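Local coordinates for sulfur oxygenase/reductase (Halothiobacillus neapolitanus, PDB 6QPA), which probably catalyses the oxygen-dependent disproportionation of elemental sulfur, using a mononuclear iron site, to give oxidised sulfur species and sulfide, at residues 84-87 / 88-92; 152-155 / 156-159; 171-174 / 175-179; 178-181 / 182-186. All blocks are in the same frame, centred on the assembly; numbering follows the deposited sequence.

Four short-range contacts illustrate how side chains a turn apart settle against one another, in one case at the metal site itself. Contact 1 lies on helix 85-94 and contains two of the three protein residues that bind the iron, His88 and His92; the other three contacts lie far from it. Contact 2, a tight turn leading into strand 159-167, is centred about 28 Å from contact 1, while contacts 3 and 4 are centred about 29 and 32 Å from it. Contacts 3 and 4 are successive parts of helix 172-189, share Gly178 and Ala179, and have centres about 10 Å apart. Contact 2 approaches contact 4 to about 11 Å between nearest atoms, without touching.

Contact 1. Residues 84-87 / 88-92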
ATOM      1  N   ASP A  84      69.893  -0.664   2.273  1.00 35.19           N
ATOM      2  CA  ASP A  84      70.391  -1.627   3.241  1.00 30.89           C
ATOM      3  C   ASP A  84      69.490  -1.616   4.460  1.00 37.53           C
ATOM      4  O   ASP A  84      68.635  -0.740   4.619  1.00 38.03           O
ATOM      5  CB  ASP A  84      71.840  -1.324   3.636  1.00 31.02           C
ATOM      6  CG  ASP A  84      72.057   0.140   3.963  1.00 40.24           C
ATOM      7  OD1 ASP A  84      71.266   0.735   4.729  1.00 39.31           O
ATOM      8  OD2 ASP A  84      73.012   0.715   3.418  1.00 44.19           O
ATOM      9  N   VAL A  85      69.726  -2.592   5.345  1.00 36.73           N
ATOM     10  CA  VAL A  85      68.956  -2.690   6.578  1.00 30.35           C
ATOM     11  C   VAL A  85      69.128  -1.429   7.410  1.00 30.70           C
ATOM     12  O   VAL A  85      68.154  -0.879   7.931  1.00 30.80           O
ATOM     13  CB  VAL A  85      69.385  -3.946   7.359  1.00 39.28           C
ATOM     14  CG1 VAL A  85      68.889  -3.896   8.807  1.00 35.91           C
ATOM     15  CG2 VAL A  85      68.876  -5.191   6.669  1.00 34.10           C
ATOM     16  N   HIS A  86      70.365  -0.924   7.506  1.00 35.42           N
ATOM     17  CA  HIS A  86      70.639   0.211   8.382  1.00 34.49           C
ATOM     18  C   HIS A  86      69.804   1.419   7.998  1.00 36.45           C
ATOM     19  O   HIS A  86      69.352   2.170   8.867  1.00 35.08           O
ATOM     20  CB  HIS A  86      72.122   0.598   8.343  1.00 36.29           C
ATOM     21  CG  HIS A  86      72.449   1.763   9.234  1.00 42.09           C
ATOM     22  ND1 HIS A  86      72.451   3.070   8.789  1.00 43.75           N
ATOM     23  CD2 HIS A  86      72.735   1.821  10.558  1.00 43.11           C
ATOM     24  CE1 HIS A  86      72.750   3.878   9.790  1.00 39.33           C
ATOM     25  NE2 HIS A  86      72.933   3.144  10.874  1.00 41.33           N
ATOM     26  N   SER A  87      69.613   1.638   6.696  1.00 31.69           N
ATOM     27  CA  SER A  87      68.823   2.780   6.260  1.00 37.06           C
ATOM     28  C   SER A  87      67.399   2.691   6.783  1.00 37.33           C
ATOM     29  O   SER A  87      66.841   3.685   7.260  1.00 34.69           O
ATOM     30  CB  SER A  87      68.856   2.889   4.741  1.00 32.15           C
ATOM     31  OG  SER A  87      70.189   3.154   4.324  1.00 33.49           O
ATOM     32  N   HIS A  88      66.798   1.508   6.717  1.00 31.54           N
ATOM     33  CA  HIS A  88      65.439   1.362   7.220  1.00 37.91           C
ATOM     34  C   HIS A  88      65.387   1.569   8.730  1.00 34.43           C
ATOM     35  O   HIS A  88      64.521   2.291   9.240  1.00 34.05           O
ATOM     36  CB  HIS A  88      64.889  -0.010   6.828  1.00 37.05           C
ATOM     37  CG  HIS A  88      63.495  -0.276   7.315  1.00 36.07           C
ATOM     38  ND1 HIS A  88      63.208  -1.255   8.244  1.00 40.82           N
ATOM     39  CD2 HIS A  88      62.313   0.303   7.005  1.00 38.93           C
ATOM     40  CE1 HIS A  88      61.907  -1.273   8.477  1.00 40.52           C
ATOM     41  NE2 HIS A  88      61.339  -0.342   7.731  1.00 41.09           N
ATOM     42  N   GLU A  89      66.315   0.950   9.463  1.00 35.53           N
ATOM     43  CA  GLU A  89      66.331   1.092  10.916  1.00 31.77           C
ATOM     44  C   GLU A  89      66.580   2.533  11.328  1.00 42.07           C
ATOM     45  O   GLU A  89      66.021   3.012  12.320  1.00 31.72           O
ATOM     46  CB  GLU A  89      67.398   0.176  11.520  1.00 30.94           C
ATOM     47  CG  GLU A  89      67.101  -1.320  11.370  1.00 30.48           C
ATOM     48  CD  GLU A  89      65.897  -1.764  12.183  1.00 33.03           C
ATOM     49  OE1 GLU A  89      65.688  -1.231  13.303  1.00 34.79           O
ATOM     50  OE2 GLU A  89      65.138  -2.634  11.707  1.00 35.17           O
ATOM     51  N   GLU A  90      67.430   3.236  10.585  1.00 31.92           N
ATOM     52  CA  GLU A  90      67.716   4.618  10.924  1.00 32.36           C
ATOM     53  C   GLU A  90      66.508   5.509  10.671  1.00 40.26           C
ATOM     54  O   GLU A  90      66.179   6.373  11.494  1.00 34.99           O
ATOM     55  CB  GLU A  90      68.920   5.094  10.124  1.00 32.60           C
ATOM     56  CG  GLU A  90      69.356   6.471  10.488  1.00 43.24           C
ATOM     57  CD  GLU A  90      70.657   6.836   9.815  1.00 49.56           C
ATOM     58  OE1 GLU A  90      70.682   6.879   8.564  1.00 45.76           O
ATOM     59  OE2 GLU A  90      71.662   7.038  10.540  1.00 49.17           O
ATOM     60  N   MET A  91      65.828   5.306   9.543  1.00 41.82           N
ATOM     61  CA  MET A  91      64.613   6.064   9.278  1.00 32.78           C
ATOM     62  C   MET A  91      63.600   5.869  10.401  1.00 38.15           C
ATOM     63  O   MET A  91      63.043   6.844  10.918  1.00 38.87           O
ATOM     64  CB  MET A  91      64.033   5.657   7.921  1.00 34.40           C
ATOM     65  CG  MET A  91      62.810   6.477   7.471  1.00 43.30           C
ATOM     66  SD  MET A  91      61.253   5.983   8.280  1.00 53.22           S
ATOM     67  CE  MET A  91      61.202   4.208   7.923  1.00 44.11           C
ATOM     68  N   HIS A  92      63.356   4.611  10.804  1.00 32.20           N
ATOM     69  CA  HIS A  92      62.439   4.354  11.916  1.00 35.58           C
ATOM     70  C   HIS A  92      62.894   5.048  13.196  1.00 38.40           C
ATOM     71  O   HIS A  92      62.070   5.551  13.965  1.00 37.15           O
ATOM     72  CB  HIS A  92      62.311   2.854  12.186  1.00 31.56           C
ATOM     73  CG  HIS A  92      61.161   2.203  11.490  1.00 47.59           C
ATOM     74  ND1 HIS A  92      59.850   2.510  11.781  1.00 51.98           N
ATOM     75  CD2 HIS A  92      61.122   1.230  10.550  1.00 52.19           C
ATOM     76  CE1 HIS A  92      59.051   1.772  11.029  1.00 57.70           C
ATOM     77  NE2 HIS A  92      59.798   0.986  10.272  1.00 57.69           N
TER
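His86 and Glu90, one turn apart on helix 85-94, meet through a carbon of the imidazole: His86 CE1 lies 3.4 Å from Glu90 OE2. The two flat groups are turned 71° against each other, and the nearest ring nitrogen stays back, with His86 NE2 4.1 Å from Glu90 OE2. Glu90 carries CG anti to its own backbone N (chi1 -175°) and runs on extended, which brings the carboxylate out beside the ring. This partly exposed pair is the loose side of the contact; the other carboxylate oxygen, Glu90 OE1, is hydrogen-bonded to His39.

The buried side is closer knit. Val85 and Glu89 run side by side, with Val85 CG1 4.0 Å from Glu89 CG and Glu89 N bonded to Val85 O at 3.0 Å. Glu89 then bends at chi2 (-67°). Farther along, Met91 CE sits 4.0 Å above the plane of the His92 ring, over its rim.

At the start of the helix, partly exposed Asp84 is the N-cap, and it holds buried Ser87: Asp84 OD1 accepts from Ser87 N at 2.7 Å and from Ser87 OG, also at 2.7 Å, so one oxygen ties down two groups of the first turn.

His88 and His92 bind iron through NE2, and Glu116 completes the facial triad of two histidines and one carboxylate. Tyr118 OH, bonded to both His88 ND1 and Glu89 OE2, is placed as a second-shell group. The HExxH-like spacing puts both histidines within reach of one iron, while the Tyr118 bond probably helps to orient the His88 imidazole and limits its rotation.

Contact 2. Residues 152-155 / 156-159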
ATOM      1  N   VAL A 152      54.103  -5.492 -20.013  1.00 27.80           N
ATOM      2  CA  VAL A 152      53.511  -4.230 -19.561  1.00 36.09           C
ATOM      3  C   VAL A 152      52.986  -4.399 -18.138  1.00 31.37           C
ATOM      4  O   VAL A 152      52.022  -5.135 -17.912  1.00 27.19           O
ATOM      5  CB  VAL A 152      52.404  -3.739 -20.499  1.00 32.55           C
ATOM      6  CG1 VAL A 152      51.780  -2.490 -19.903  1.00 29.61           C
ATOM      7  CG2 VAL A 152      52.986  -3.423 -21.869  1.00 36.29           C
ATOM      8  N   ALA A 153      53.622  -3.704 -17.180  1.00 29.48           N
ATOM      9  CA  ALA A 153      53.216  -3.705 -15.766  1.00 31.59           C
ATOM     10  C   ALA A 153      52.501  -2.383 -15.492  1.00 27.32           C
ATOM     11  O   ALA A 153      53.147  -1.353 -15.293  1.00 32.48           O
ATOM     12  CB  ALA A 153      54.418  -3.894 -14.831  1.00 25.72           C
ATOM     13  N   LEU A 154      51.168  -2.406 -15.507  1.00 28.92           N
ATOM     14  CA  LEU A 154      50.386  -1.178 -15.399  1.00 33.15           C
ATOM     15  C   LEU A 154      50.369  -0.696 -13.953  1.00 28.66           C
ATOM     16  O   LEU A 154      49.988  -1.446 -13.047  1.00 33.87           O
ATOM     17  CB  LEU A 154      48.961  -1.388 -15.914  1.00 27.57           C
ATOM     18  CG  LEU A 154      48.881  -1.652 -17.422  1.00 29.74           C
ATOM     19  CD1 LEU A 154      47.447  -1.940 -17.828  1.00 27.09           C
ATOM     20  CD2 LEU A 154      49.421  -0.490 -18.224  1.00 27.22           C
ATOM     21  N   SER A 155      50.786   0.555 -13.752  1.00 30.40           N
ATOM     22  CA  SER A 155      50.844   1.174 -12.425  1.00 27.64           C
ATOM     23  C   SER A 155      49.484   1.112 -11.745  1.00 31.07           C
ATOM     24  O   SER A 155      48.486   1.572 -12.304  1.00 31.57           O
ATOM     25  CB  SER A 155      51.308   2.626 -12.557  1.00 28.39           C
ATOM     26  OG  SER A 155      51.451   3.231 -11.283  1.00 39.79           O
ATOM     27  N   SER A 156      49.449   0.513 -10.551  1.00 30.48           N
ATOM     28  CA  SER A 156      48.229   0.371  -9.754  1.00 28.88           C
ATOM     29  C   SER A 156      47.071  -0.259 -10.529  1.00 34.96           C
ATOM     30  O   SER A 156      45.912   0.027 -10.231  1.00 37.80           O
ATOM     31  CB  SER A 156      47.788   1.734  -9.194  1.00 37.95           C
ATOM     32  OG  SER A 156      48.733   2.246  -8.280  1.00 35.79           O
ATOM     33  N   GLN A 157      47.358  -1.110 -11.520  1.00 33.31           N
ATOM     34  CA  GLN A 157      46.321  -1.709 -12.373  1.00 33.55           C
ATOM     35  C   GLN A 157      46.735  -3.116 -12.813  1.00 33.17           C
ATOM     36  O   GLN A 157      46.743  -3.441 -14.002  1.00 32.81           O
ATOM     37  CB  GLN A 157      46.038  -0.858 -13.614  1.00 31.89           C
ATOM     38  CG  GLN A 157      45.232   0.416 -13.409  1.00 58.64           C
ATOM     39  CD  GLN A 157      45.136   1.282 -14.689  1.00 71.06           C
ATOM     40  OE1 GLN A 157      45.358   0.803 -15.814  1.00 71.70           O
ATOM     41  NE2 GLN A 157      44.793   2.561 -14.510  1.00 66.46           N
ATOM     42  N   ARG A 158      47.098  -3.971 -11.863  1.00 34.23           N
ATOM     43  CA  ARG A 158      47.422  -5.359 -12.178  1.00 33.05           C
ATOM     44  C   ARG A 158      47.305  -6.152 -10.886  1.00 33.01           C
ATOM     45  O   ARG A 158      46.923  -5.619  -9.843  1.00 32.21           O
ATOM     46  CB  ARG A 158      48.806  -5.489 -12.833  1.00 29.75           C
ATOM     47  CG  ARG A 158      49.992  -5.203 -11.902  1.00 27.47           C
ATOM     48  CD  ARG A 158      51.262  -4.857 -12.651  1.00 28.49           C
ATOM     49  NE  ARG A 158      52.376  -4.705 -11.707  1.00 29.67           N
ATOM     50  CZ  ARG A 158      52.568  -3.624 -10.949  1.00 34.74           C
ATOM     51  NH1 ARG A 158      51.749  -2.570 -11.050  1.00 29.95           N
ATOM     52  NH2 ARG A 158      53.589  -3.590 -10.097  1.00 31.90           N
ATOM     53  N   THR A 159      47.623  -7.435 -10.962  1.00 27.34           N
ATOM     54  CA  THR A 159      47.479  -8.335  -9.833  1.00 30.12           C
ATOM     55  C   THR A 159      48.863  -8.743  -9.345  1.00 31.35           C
ATOM     56  O   THR A 159      49.756  -9.038 -10.151  1.00 28.71           O
ATOM     57  CB  THR A 159      46.650  -9.561 -10.226  1.00 30.15           C
ATOM     58  OG1 THR A 159      45.320  -9.142 -10.512  1.00 36.05           O
ATOM     59  CG2 THR A 159      46.632 -10.614  -9.081  1.00 29.63           C
TER
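Leu154 O receives two hydrogen bonds from across the contact, one from Gln157 N at 3.1 Å and one from Arg158 NH1 at 2.9 Å. The donors come from opposite faces of the carbonyl plane, each 51° out of it. Beside this grip, Ala153 CB lies over one face of the Arg158 guanidinium, 3.8 Å from Arg158 NE, and Leu154 CB packs 3.8 Å from Gln157 CB. The backbone here makes a type II beta turn from Leu154 to Gln157, with Ser156 at its third position taking a positive phi of 53°; it joins the short, weakly bonded strand about 153-154 to strand 159-167. Arg158 leaves the chain with CG between its backbone N and carbonyl carbon (chi1 70°), then extends as far as NE, and this brings the guanidinium back alongside Leu154, its NH1 edge toward Leu154 O. With an alanine here, Leu154 O would lose its second donor, and Glu258 and Glu304 would probably each lose a salt-bridge partner. Those acids form the next shell: Glu258 takes NE and Glu304 takes NH2, while Glu304 also accepts from Ser156 N. Beyond them, Gln267 of a second subunit is hydrogen-bonded to Ser156 OG.

Contact 3. Residues 171-174 / 175-179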
ATOM      1  N   HIS A 171      67.890 -27.220   1.977  1.00 39.86           N
ATOM      2  CA  HIS A 171      67.379 -27.242   0.611  1.00 34.61           C
ATOM      3  C   HIS A 171      67.277 -25.852  -0.011  1.00 37.78           C
ATOM      4  O   HIS A 171      66.709 -25.712  -1.098  1.00 36.23           O
ATOM      5  CB  HIS A 171      66.010 -27.919   0.580  1.00 33.20           C
ATOM      6  CG  HIS A 171      66.050 -29.376   0.914  1.00 38.33           C
ATOM      7  ND1 HIS A 171      65.486 -30.338   0.103  1.00 35.23           N
ATOM      8  CD2 HIS A 171      66.609 -30.041   1.960  1.00 34.39           C
ATOM      9  CE1 HIS A 171      65.677 -31.531   0.642  1.00 36.89           C
ATOM     10  NE2 HIS A 171      66.359 -31.379   1.767  1.00 35.28           N
ATOM     11  N   GLU A 172      67.817 -24.824   0.652  1.00 29.91           N
ATOM     12  CA  GLU A 172      67.588 -23.451   0.209  1.00 34.36           C
ATOM     13  C   GLU A 172      68.089 -23.241  -1.216  1.00 38.02           C
ATOM     14  O   GLU A 172      67.369 -22.719  -2.078  1.00 34.45           O
ATOM     15  CB  GLU A 172      68.253 -22.468   1.174  1.00 33.53           C
ATOM     16  CG  GLU A 172      67.472 -22.211   2.471  1.00 38.01           C
ATOM     17  CD  GLU A 172      67.811 -23.227   3.576  1.00 42.86           C
ATOM     18  OE1 GLU A 172      68.539 -24.200   3.280  1.00 41.28           O
ATOM     19  OE2 GLU A 172      67.362 -23.044   4.735  1.00 38.22           O
ATOM     20  N   LYS A 173      69.311 -23.675  -1.492  1.00 34.53           N
ATOM     21  CA  LYS A 173      69.897 -23.422  -2.800  1.00 38.09           C
ATOM     22  C   LYS A 173      69.144 -24.161  -3.894  1.00 32.51           C
ATOM     23  O   LYS A 173      68.929 -23.613  -4.982  1.00 40.88           O
ATOM     24  CB  LYS A 173      71.375 -23.836  -2.796  1.00 48.10           C
ATOM     25  CG  LYS A 173      72.072 -23.612  -4.126  1.00 65.01           C
ATOM     26  CD  LYS A 173      73.514 -24.116  -4.126  1.00 81.44           C
ATOM     27  CE  LYS A 173      74.165 -23.857  -5.481  1.00 87.12           C
ATOM     28  NZ  LYS A 173      75.580 -24.309  -5.543  1.00 89.58           N
ATOM     29  N   ALA A 174      68.775 -25.418  -3.638  1.00 33.49           N
ATOM     30  CA  ALA A 174      67.993 -26.184  -4.606  1.00 37.22           C
ATOM     31  C   ALA A 174      66.636 -25.534  -4.856  1.00 37.18           C
ATOM     32  O   ALA A 174      66.166 -25.489  -6.000  1.00 32.99           O
ATOM     33  CB  ALA A 174      67.834 -27.637  -4.139  1.00 30.32           C
ATOM     34  N   PHE A 175      65.983 -25.046  -3.798  1.00 38.95           N
ATOM     35  CA  PHE A 175      64.717 -24.337  -3.970  1.00 33.36           C
ATOM     36  C   PHE A 175      64.899 -23.112  -4.854  1.00 33.61           C
ATOM     37  O   PHE A 175      64.098 -22.860  -5.766  1.00 32.87           O
ATOM     38  CB  PHE A 175      64.136 -23.911  -2.615  1.00 36.14           C
ATOM     39  CG  PHE A 175      62.990 -22.945  -2.734  1.00 30.18           C
ATOM     40  CD1 PHE A 175      61.684 -23.408  -2.889  1.00 30.71           C
ATOM     41  CD2 PHE A 175      63.218 -21.574  -2.756  1.00 34.78           C
ATOM     42  CE1 PHE A 175      60.614 -22.515  -3.038  1.00 32.15           C
ATOM     43  CE2 PHE A 175      62.163 -20.672  -2.909  1.00 34.60           C
ATOM     44  CZ  PHE A 175      60.863 -21.131  -3.041  1.00 33.91           C
ATOM     45  N   GLU A 176      65.939 -22.320  -4.577  1.00 31.82           N
ATOM     46  CA  GLU A 176      66.162 -21.105  -5.350  1.00 31.51           C
ATOM     47  C   GLU A 176      66.328 -21.426  -6.827  1.00 39.16           C
ATOM     48  O   GLU A 176      65.721 -20.773  -7.687  1.00 34.25           O
ATOM     49  CB  GLU A 176      67.387 -20.365  -4.804  1.00 29.06           C
ATOM     50  CG  GLU A 176      67.140 -19.790  -3.420  1.00 26.05           C
ATOM     51  CD  GLU A 176      68.359 -19.122  -2.785  1.00 40.65           C
ATOM     52  OE1 GLU A 176      69.390 -18.984  -3.477  1.00 38.77           O
ATOM     53  OE2 GLU A 176      68.270 -18.705  -1.603  1.00 32.60           O
ATOM     54  N   GLN A 177      67.103 -22.475  -7.135  1.00 36.84           N
ATOM     55  CA  GLN A 177      67.297 -22.875  -8.523  1.00 36.77           C
ATOM     56  C   GLN A 177      66.003 -23.401  -9.136  1.00 31.23           C
ATOM     57  O   GLN A 177      65.690 -23.089 -10.288  1.00 34.66           O
ATOM     58  CB  GLN A 177      68.406 -23.932  -8.617  1.00 32.26           C
ATOM     59  CG  GLN A 177      69.770 -23.380  -8.274  1.00 64.15           C
ATOM     60  CD  GLN A 177      70.844 -24.464  -8.193  1.00 80.94           C
ATOM     61  OE1 GLN A 177      70.685 -25.471  -7.495  1.00 88.48           O
ATOM     62  NE2 GLN A 177      71.939 -24.260  -8.911  1.00 82.02           N
ATOM     63  N   GLY A 178      65.256 -24.220  -8.393  1.00 32.43           N
ATOM     64  CA  GLY A 178      64.017 -24.764  -8.931  1.00 32.69           C
ATOM     65  C   GLY A 178      62.943 -23.709  -9.119  1.00 33.80           C
ATOM     66  O   GLY A 178      62.213 -23.724 -10.108  1.00 32.96           O
ATOM     67  N   ALA A 179      62.810 -22.796  -8.153  1.00 36.22           N
ATOM     68  CA  ALA A 179      61.856 -21.700  -8.294  1.00 36.07           C
ATOM     69  C   ALA A 179      62.229 -20.806  -9.468  1.00 32.77           C
ATOM     70  O   ALA A 179      61.361 -20.394 -10.252  1.00 31.60           O
ATOM     71  CB  ALA A 179      61.794 -20.877  -7.002  1.00 30.45           C
TER
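Gln177 runs past the carbonyl of Lys173, one turn earlier in helix 172-189, and can be followed atom by atom. Its CB starts 3.7 Å from Lys173 O, the same oxygen that accepts the helical bond from Gln177 N at 3.0 Å. CG stands beside the backbone N, anti to the carbonyl carbon (chi1 -68°), a setting that swings it to 3.4 Å from Lys173 O. Next along, Gln177 CD is 3.8 Å from that oxygen. At the end the amide divides: Gln177 OE1 stays 3.6 Å from Lys173 O, an approach of two acceptors, and also nears Ala174 CA, whereas Gln177 NE2 reaches the aliphatic part of the lysine, 4.1 Å from Lys173 CE. The lysine is extended throughout, and the two side chains slant across each other on an exposed flank, in touch through methylenes and amide but with no polar bond between their ends.

Glu176 repeats the habit one residue earlier, its CG resting 3.2 Å from Glu172 O. Phe175 N bonds to the carbonyl of His171, the N-cap residue, and the next three amides follow the same i to i-4 pattern, as far as Gly178 N to Ala174 O. Ala179 CB lies over one face of the Phe175 ring, near its rim, 4.0 Å above the plane.

The difference between the exposed Lys173-Gln177 flank and the buried Phe175 fits the place of this first half of the helix. Phe175 meets Tyr253 and His165 on the sheet and Val286 of helix 276-287, while Glu176 and Glu172 hydrogen-bond to Tyr253 and Thr251 of strand 251-259, so the helix is laid against the antiparallel sheet with helix 276-287 alongside.

Contact 4. Residues 178-181 / 182-186; sequences GATE and TLEWM
Thr182 and Gly178 are joined by two hydrogen bonds to one carbonyl. Gly178 O accepts the backbone amide Thr182 N at 2.9 Å and the hydroxyl Thr182 OG1 at 2.8 Å, the donors reaching it from opposite faces of its plane. The hydroxyl can do this because OG1 stands beside the backbone N (chi1 -58°), curled back toward the preceding turn. A valine in place of Thr182 would probably leave Gly178 O with the backbone amide alone and set a methyl against a carbonyl oxygen. The remaining backbone bonds, such as Leu183 N to Ala179 O at 2.9 Å, continue the i to i-4 bonding of helix 172-189.

Van der Waals contacts of carbon with oxygen make up the second group. Leu183 CG rests 3.3 Å from Ala179 O, and Leu183 goes on to pack against Trp196, Ile198, Val255 and Ile257 of the sheet. On the outer flank Thr180 and Glu184 lie side by side, with Thr180 CG2 3.7 Å from Glu184 OE2, a methyl against a carboxylate; Thr180 OG1 turns instead to Glu176 O.

Partners outside the helix form the third. Trp185 NE1 is hydrogen-bonded to Glu277, and its side chain packs on Leu307 of a neighbouring subunit.

The doubled grip on Gly178 O implies that the buried hydroxyl can place its proton on a carbonyl of its own helix, while the threonine packs on Ile281 and Val286 of helix 276-287.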
ATOM      1  N   GLY A 178      65.256 -24.220  -8.393  1.00 32.43           N
ATOM      2  CA  GLY A 178      64.017 -24.764  -8.931  1.00 32.69           C
ATOM      3  C   GLY A 178      62.943 -23.709  -9.119  1.00 33.80           C
ATOM      4  O   GLY A 178      62.213 -23.724 -10.108  1.00 32.96           O
ATOM      5  N   ALA A 179      62.810 -22.796  -8.153  1.00 36.22           N
ATOM      6  CA  ALA A 179      61.856 -21.700  -8.294  1.00 36.07           C
ATOM      7  C   ALA A 179      62.229 -20.806  -9.468  1.00 32.77           C
ATOM      8  O   ALA A 179      61.361 -20.394 -10.252  1.00 31.60           O
ATOM      9  CB  ALA A 179      61.794 -20.877  -7.002  1.00 30.45           C
ATOM     10  N   THR A 180      63.525 -20.513  -9.610  1.00 28.87           N
ATOM     11  CA  THR A 180      63.988 -19.733 -10.746  1.00 29.08           C
ATOM     12  C   THR A 180      63.603 -20.402 -12.054  1.00 32.61           C
ATOM     13  O   THR A 180      63.073 -19.751 -12.960  1.00 36.35           O
ATOM     14  CB  THR A 180      65.500 -19.549 -10.675  1.00 32.62           C
ATOM     15  OG1 THR A 180      65.838 -18.743  -9.541  1.00 37.56           O
ATOM     16  CG2 THR A 180      66.031 -18.918 -11.952  1.00 27.18           C
ATOM     17  N   GLU A 181      63.858 -21.707 -12.176  1.00 30.07           N
ATOM     18  CA  GLU A 181      63.521 -22.381 -13.429  1.00 27.99           C
ATOM     19  C   GLU A 181      62.017 -22.370 -13.680  1.00 29.32           C
ATOM     20  O   GLU A 181      61.573 -22.138 -14.808  1.00 40.40           O
ATOM     21  CB  GLU A 181      64.078 -23.815 -13.429  1.00 28.15           C
ATOM     22  CG  GLU A 181      63.899 -24.486 -14.791  1.00 40.73           C
ATOM     23  CD  GLU A 181      64.480 -25.901 -14.885  1.00 51.20           C
ATOM     24  OE1 GLU A 181      65.063 -26.410 -13.893  1.00 53.99           O
ATOM     25  OE2 GLU A 181      64.339 -26.496 -15.977  1.00 50.04           O
ATOM     26  N   THR A 182      61.216 -22.588 -12.627  1.00 32.22           N
ATOM     27  CA  THR A 182      59.760 -22.546 -12.756  1.00 34.75           C
ATOM     28  C   THR A 182      59.295 -21.192 -13.280  1.00 38.82           C
ATOM     29  O   THR A 182      58.486 -21.110 -14.216  1.00 37.03           O
ATOM     30  CB  THR A 182      59.098 -22.808 -11.395  1.00 32.38           C
ATOM     31  OG1 THR A 182      59.514 -24.068 -10.874  1.00 30.54           O
ATOM     32  CG2 THR A 182      57.548 -22.817 -11.538  1.00 31.34           C
ATOM     33  N   LEU A 183      59.795 -20.113 -12.667  1.00 36.68           N
ATOM     34  CA  LEU A 183      59.320 -18.765 -12.970  1.00 34.22           C
ATOM     35  C   LEU A 183      59.759 -18.309 -14.355  1.00 37.03           C
ATOM     36  O   LEU A 183      59.005 -17.628 -15.062  1.00 28.71           O
ATOM     37  CB  LEU A 183      59.815 -17.801 -11.886  1.00 31.01           C
ATOM     38  CG  LEU A 183      59.154 -18.020 -10.526  1.00 26.08           C
ATOM     39  CD1 LEU A 183      59.925 -17.363  -9.389  1.00 25.99           C
ATOM     40  CD2 LEU A 183      57.681 -17.506 -10.588  1.00 25.84           C
ATOM     41  N   GLU A 184      60.974 -18.679 -14.758  1.00 33.54           N
ATOM     42  CA  GLU A 184      61.440 -18.362 -16.100  1.00 37.38           C
ATOM     43  C   GLU A 184      60.607 -19.074 -17.158  1.00 39.37           C
ATOM     44  O   GLU A 184      60.345 -18.514 -18.229  1.00 38.60           O
ATOM     45  CB  GLU A 184      62.913 -18.742 -16.229  1.00 33.57           C
ATOM     46  CG  GLU A 184      63.804 -17.802 -15.444  1.00 40.03           C
ATOM     47  CD  GLU A 184      65.278 -18.165 -15.522  1.00 44.94           C
ATOM     48  OE1 GLU A 184      65.592 -19.329 -15.842  1.00 46.16           O
ATOM     49  OE2 GLU A 184      66.119 -17.278 -15.266  1.00 48.50           O
ATOM     50  N   TRP A 185      60.225 -20.329 -16.894  1.00 35.75           N
ATOM     51  CA  TRP A 185      59.344 -21.034 -17.818  1.00 37.19           C
ATOM     52  C   TRP A 185      58.015 -20.303 -17.941  1.00 34.65           C
ATOM     53  O   TRP A 185      57.515 -20.073 -19.049  1.00 37.54           O
ATOM     54  CB  TRP A 185      59.131 -22.472 -17.343  1.00 36.38           C
ATOM     55  CG  TRP A 185      58.507 -23.445 -18.350  1.00 34.21           C
ATOM     56  CD1 TRP A 185      59.175 -24.381 -19.088  1.00 36.14           C
ATOM     57  CD2 TRP A 185      57.112 -23.603 -18.687  1.00 29.64           C
ATOM     58  NE1 TRP A 185      58.296 -25.109 -19.859  1.00 33.53           N
ATOM     59  CE2 TRP A 185      57.025 -24.657 -19.636  1.00 36.66           C
ATOM     60  CE3 TRP A 185      55.936 -22.973 -18.273  1.00 33.41           C
ATOM     61  CZ2 TRP A 185      55.803 -25.086 -20.193  1.00 34.29           C
ATOM     62  CZ3 TRP A 185      54.697 -23.402 -18.840  1.00 32.27           C
ATOM     63  CH2 TRP A 185      54.656 -24.462 -19.775  1.00 26.87           C
ATOM     64  N   MET A 186      57.448 -19.902 -16.802  1.00 33.96           N
ATOM     65  CA  MET A 186      56.150 -19.233 -16.808  1.00 33.42           C
ATOM     66  C   MET A 186      56.207 -17.907 -17.549  1.00 35.80           C
ATOM     67  O   MET A 186      55.316 -17.607 -18.352  1.00 33.01           O
ATOM     68  CB  MET A 186      55.664 -19.029 -15.376  1.00 33.88           C
ATOM     69  CG  MET A 186      55.322 -20.341 -14.687  1.00 37.29           C
ATOM     70  SD  MET A 186      54.927 -20.210 -12.928  1.00 40.11           S
ATOM     71  CE  MET A 186      53.494 -19.207 -12.993  1.00 37.32           C
TER